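Local coordinates for protein ricin B-like lectin (Macrolepiota procera, PDB 4IZX) that binds beta-galactosides such as lactose through a single beta-trefoil domain of the ricin B type, at residues Gln123-Trp126 with Thr127-Gly130; Glu129-His132 with Gln133-Thr136. All blocks are in the same frame, centred on the assembly; numbering follows the deposited sequence.

Interaction 1 and interaction 2 follow one another along the chain, sharing Glu129 and Gly130, and together span the connection from strand 120-126 to strand 135-138. Their centres are about 8 Å apart. Interaction 1 lies on the surface, where two tryptophans at the strand end and a third in the loop beyond it meet a threonine and backbone carbonyls by van der Waals contact. Interaction 2 is largely buried and polar: a 3-10 turn closed by backbone bonds and a threonine hydroxyl. The two are tied by the side chain of Gln133, whose amide reaches from the turn of interaction 2 back to the backbone of interaction 1.

Interaction 1: Gln123-Trp126 with Thr127-Gly130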
loop_
_atom_site.group_PDB
_atom_site.type_symbol
_atom_site.label_atom_id
_atom_site.label_comp_id
_atom_site.label_asym_id
_atom_site.label_seq_id
_atom_site.Cartn_x
_atom_site.Cartn_y
_atom_site.Cartn_z
ATOM N N GLN A 123 2.998 -6.419 -4.014
ATOM C CA GLN A 123 3.771 -6.249 -5.210
ATOM C C GLN A 123 3.150 -5.183 -6.110
ATOM O O GLN A 123 2.026 -4.726 -5.858
ATOM C CB GLN A 123 3.955 -7.565 -5.953
ATOM C CG GLN A 123 2.651 -8.030 -6.558
ATOM C CD GLN A 123 2.671 -9.418 -7.164
ATOM O OE1 GLN A 123 3.740 -10.017 -7.360
ATOM N NE2 GLN A 123 1.490 -9.914 -7.531
ATOM N N LEU A 124 3.837 -4.827 -7.183
ATOM C CA LEU A 124 3.241 -4.134 -8.305
ATOM C C LEU A 124 2.709 -5.122 -9.326
ATOM O O LEU A 124 3.289 -6.184 -9.541
ATOM C CB LEU A 124 4.228 -3.226 -9.034
ATOM C CG LEU A 124 4.824 -2.107 -8.179
ATOM C CD1 LEU A 124 5.820 -1.317 -9.020
ATOM C CD2 LEU A 124 3.766 -1.222 -7.578
ATOM N N TRP A 125 1.642 -4.740 -10.005
ATOM C CA TRP A 125 1.178 -5.468 -11.178
ATOM C C TRP A 125 0.425 -4.502 -12.063
ATOM O O TRP A 125 -0.191 -3.524 -11.579
ATOM C CB TRP A 125 0.279 -6.645 -10.793
ATOM C CG TRP A 125 0.181 -7.718 -11.860
ATOM C CD1 TRP A 125 -0.672 -7.766 -12.923
ATOM C CD2 TRP A 125 1.052 -8.841 -11.984
ATOM N NE1 TRP A 125 -0.372 -8.843 -13.708
ATOM C CE2 TRP A 125 0.694 -9.510 -13.172
ATOM C CE3 TRP A 125 2.090 -9.343 -11.202
ATOM C CZ2 TRP A 125 1.318 -10.675 -13.583
ATOM C CZ3 TRP A 125 2.719 -10.520 -11.620
ATOM C CH2 TRP A 125 2.334 -11.164 -12.808
ATOM N N TRP A 126 0.419 -4.767 -13.370
ATOM C CA TRP A 126 -0.406 -4.054 -14.307
ATOM C C TRP A 126 -1.850 -3.966 -13.819
ATOM O O TRP A 126 -2.394 -4.943 -13.326
ATOM C CB TRP A 126 -0.397 -4.842 -15.650
ATOM C CG TRP A 126 -0.955 -4.129 -16.800
ATOM C CD1 TRP A 126 -2.210 -4.200 -17.313
ATOM C CD2 TRP A 126 -0.199 -3.334 -17.671
ATOM N NE1 TRP A 126 -2.288 -3.430 -18.463
ATOM C CE2 TRP A 126 -1.063 -2.844 -18.661
ATOM C CE3 TRP A 126 1.130 -2.945 -17.675
ATOM C CZ2 TRP A 126 -0.607 -2.047 -19.702
ATOM C CZ3 TRP A 126 1.564 -2.108 -18.661
ATOM C CH2 TRP A 126 0.699 -1.655 -19.655
ATOM N N THR A 127 -2.462 -2.818 -13.995
ATOM C CA THR A 127 -3.767 -2.585 -13.460
ATOM C C THR A 127 -4.867 -3.348 -14.222
ATOM O O THR A 127 -4.913 -3.331 -15.455
ATOM C CB THR A 127 -4.069 -1.085 -13.399
ATOM O OG1 THR A 127 -5.193 -0.838 -12.569
ATOM C CG2 THR A 127 -4.314 -0.451 -14.739
ATOM N N TRP A 128 -5.756 -3.987 -13.465
ATOM C CA TRP A 128 -6.938 -4.634 -14.031
ATOM C C TRP A 128 -7.945 -4.786 -12.920
ATOM O O TRP A 128 -7.703 -4.394 -11.763
ATOM C CB TRP A 128 -6.606 -5.961 -14.711
ATOM C CG TRP A 128 -6.119 -7.055 -13.800
ATOM C CD1 TRP A 128 -4.934 -7.118 -13.173
ATOM C CD2 TRP A 128 -6.827 -8.237 -13.450
ATOM N NE1 TRP A 128 -4.844 -8.275 -12.449
ATOM C CE2 TRP A 128 -6.006 -8.973 -12.596
ATOM C CE3 TRP A 128 -8.110 -8.747 -13.768
ATOM C CZ2 TRP A 128 -6.406 -10.192 -12.049
ATOM C CZ3 TRP A 128 -8.493 -9.950 -13.203
ATOM C CH2 TRP A 128 -7.643 -10.664 -12.371
ATOM N N GLU A 129 -9.112 -5.355 -13.215
ATOM C CA GLU A 129 -10.216 -5.303 -12.295
ATOM C C GLU A 129 -10.060 -6.152 -11.034
ATOM O O GLU A 129 -10.836 -5.987 -10.118
ATOM C CB GLU A 129 -11.524 -5.648 -13.024
ATOM C CG GLU A 129 -11.662 -7.014 -13.538
ATOM C CD GLU A 129 -12.687 -7.078 -14.667
ATOM O OE1 GLU A 129 -13.661 -7.851 -14.462
ATOM O OE2 GLU A 129 -12.505 -6.420 -15.777
ATOM N N GLY A 130 -9.070 -7.045 -10.999
ATOM C CA GLY A 130 -8.854 -7.935 -9.858
ATOM C C GLY A 130 -8.962 -7.179 -8.535
ATOM O O GLY A 130 -8.273 -6.213 -8.302
#
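Trp126 and Thr127 meet where strand 120-126 ends, and the indole of Trp126 lies beside the peptide that follows it. CG stands anti to the backbone N (chi1 -168°), which places the five-membered ring next to Thr127: Trp126 CG is 3.4 Å from Thr127 N, and Trp126 CD1 comes equally close, 3.4 Å, to Thr127 O. The carbonyl oxygen comes obliquely to the ring. Thr127 turns its own CB away from the strand and contributes mainly backbone; its CB rests 3.7 Å from Trp126 C, while OG1 is hydrogen-bonded to the side chain of Asn107.

The end of the Trp128 side chain comes back toward the strand. With CG between its backbone N and carbonyl carbon (chi1 66°), the indole presents the edge of its five-membered ring to Trp126, so that Trp128 CD1 lies 3.3 Å from Trp126 O, with the oxygen in the ring plane. This is a close C-H to carbonyl approach. The same indole carries Gly130 N over one face, 3.4 Å above the plane and toward the rim. Trp125 adds an oblique aromatic neighbour: its CD1 is 4.3 Å from Trp128 CD1, and the planes of the two five-membered rings are inclined at 67°.

The contact marks the passage from strand to loop. Strand 120-126 runs antiparallel between strands 31-34 and 106-110, with Trp125 paired to Asn107 and touching Asp109, while beyond the strand end the side chain of Thr127 packs on Arg98 and Phe100 of strand 97-100.

Interaction 2: Glu129-His132 with Gln133-Thr136; sequences EGLH and QTWT
Leu131 O receives two hydrogen bonds from Thr134, one from the backbone and one from the side chain. Thr134 N approaches it at 3.1 Å, with an N-H...O angle of 152°, from well above the carbonyl plane; Thr134 OG1 donates to the same oxygen at 2.8 Å and lies much closer to that plane. A chi1 of 68°, with OG1 between the backbone N and carbonyl carbon of Thr134, swings the hydroxyl back over the turn to make this second bond. One residue earlier, Gln133 N donates to Gly130 O at 3.0 Å and 160°, again from above the carbonyl plane. The two backbone bonds, each from residue i+3 to residue i, wind the chain through a short 3-10 turn, and the hydroxyl reinforces the one to Leu131 O.

The aliphatic part of Gln133 passes beside the turn: its CB sits 3.4 Å from Gly130 O, and its CG lies over one face of the His132 imidazole, near the rim, 4.1 Å from His132 CD2. The two side chains run side by side in the same direction. Beyond CG the Gln133 chain is extended, and its buried amide is fully engaged. OE1 accepts from Arg98, Asn107 and Trp128 N, while NE2 donates to Asp109 and to the Trp126 carbonyl, which should fix the amide's rotation. His132 O is bonded to the side chain of Asn14, and Trp135 CZ2 passes 4.0 Å from it.

Trp135 itself packs on Ile12 and Leu110, and its NE1 makes a weak bond to Leu108 O. Gln133-Thr134-Trp135 is the Gln-X-Trp signature of ricin B-type beta-trefoils, with the glutamine tying the turn to its surroundings and the tryptophan buried in the fold.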
loop_
_atom_site.group_PDB
_atom_site.type_symbol
_atom_site.label_atom_id
_atom_site.label_comp_id
_atom_site.label_asym_id
_atom_site.label_seq_id
_atom_site.Cartn_x
_atom_site.Cartn_y
_atom_site.Cartn_z
ATOM N N GLU A 129 -9.112 -5.355 -13.215
ATOM C CA GLU A 129 -10.216 -5.303 -12.295
ATOM C C GLU A 129 -10.060 -6.152 -11.034
ATOM O O GLU A 129 -10.836 -5.987 -10.118
ATOM C CB GLU A 129 -11.524 -5.648 -13.024
ATOM C CG GLU A 129 -11.662 -7.014 -13.538
ATOM C CD GLU A 129 -12.687 -7.078 -14.667
ATOM O OE1 GLU A 129 -13.661 -7.851 -14.462
ATOM O OE2 GLU A 129 -12.505 -6.420 -15.777
ATOM N N GLY A 130 -9.070 -7.045 -10.999
ATOM C CA GLY A 130 -8.854 -7.935 -9.858
ATOM C C GLY A 130 -8.962 -7.179 -8.535
ATOM O O GLY A 130 -8.273 -6.213 -8.302
ATOM N N LEU A 131 -9.799 -7.676 -7.649
ATOM C CA LEU A 131 -10.146 -6.958 -6.437
ATOM C C LEU A 131 -8.999 -6.888 -5.453
ATOM O O LEU A 131 -8.995 -6.022 -4.570
ATOM C CB LEU A 131 -11.342 -7.604 -5.774
ATOM C CG LEU A 131 -12.598 -7.542 -6.601
ATOM C CD1 LEU A 131 -13.661 -8.282 -5.856
ATOM C CD2 LEU A 131 -13.007 -6.105 -6.851
ATOM N N HIS A 132 -8.029 -7.787 -5.592
ATOM C CA HIS A 132 -6.819 -7.759 -4.793
ATOM C C HIS A 132 -5.910 -6.594 -5.105
ATOM O O HIS A 132 -4.909 -6.428 -4.416
ATOM C CB HIS A 132 -6.100 -9.092 -4.952
ATOM C CG HIS A 132 -5.752 -9.398 -6.361
ATOM N ND1 HIS A 132 -6.679 -9.822 -7.272
ATOM C CD2 HIS A 132 -4.574 -9.314 -7.012
ATOM C CE1 HIS A 132 -6.075 -9.993 -8.429
ATOM N NE2 HIS A 132 -4.803 -9.661 -8.310
ATOM N N GLN A 133 -6.278 -5.792 -6.115
ATOM C CA GLN A 133 -5.604 -4.529 -6.412
ATOM C C GLN A 133 -6.303 -3.305 -5.856
ATOM O O GLN A 133 -5.929 -2.177 -6.183
ATOM C CB GLN A 133 -5.437 -4.356 -7.922
ATOM C CG GLN A 133 -4.719 -5.502 -8.597
ATOM C CD GLN A 133 -4.285 -5.133 -9.990
ATOM O OE1 GLN A 133 -4.828 -4.221 -10.635
ATOM N NE2 GLN A 133 -3.254 -5.806 -10.471
ATOM N N THR A 134 -7.340 -3.500 -5.035
ATOM C CA THR A 134 -8.110 -2.391 -4.506
ATOM C C THR A 134 -8.077 -2.425 -2.976
ATOM O O THR A 134 -7.996 -3.508 -2.361
ATOM C CB THR A 134 -9.554 -2.406 -5.026
ATOM O OG1 THR A 134 -10.302 -3.520 -4.517
ATOM C CG2 THR A 134 -9.607 -2.418 -6.542
ATOM N N TRP A 135 -8.143 -1.236 -2.388
ATOM C CA TRP A 135 -7.770 -1.052 -0.991
ATOM C C TRP A 135 -8.674 -0.005 -0.377
ATOM O O TRP A 135 -8.940 1.028 -0.979
ATOM C CB TRP A 135 -6.309 -0.556 -0.879
ATOM C CG TRP A 135 -5.292 -1.382 -1.642
ATOM C CD1 TRP A 135 -4.984 -1.263 -2.944
ATOM C CD2 TRP A 135 -4.532 -2.465 -1.140
ATOM N NE1 TRP A 135 -4.060 -2.207 -3.296
ATOM C CE2 TRP A 135 -3.749 -2.939 -2.194
ATOM C CE3 TRP A 135 -4.376 -3.043 0.127
ATOM C CZ2 TRP A 135 -2.818 -3.963 -2.028
ATOM C CZ3 TRP A 135 -3.470 -4.084 0.276
ATOM C CH2 TRP A 135 -2.690 -4.508 -0.782
ATOM N N THR A 136 -9.082 -0.222 0.877
ATOM C CA THR A 136 -9.705 0.857 1.653
ATOM C C THR A 136 -8.649 1.566 2.479
ATOM O O THR A 136 -7.651 0.975 2.843
ATOM C CB THR A 136 -10.852 0.366 2.521
ATOM O OG1 THR A 136 -10.356 -0.615 3.408
ATOM C CG2 THR A 136 -11.948 -0.182 1.665
#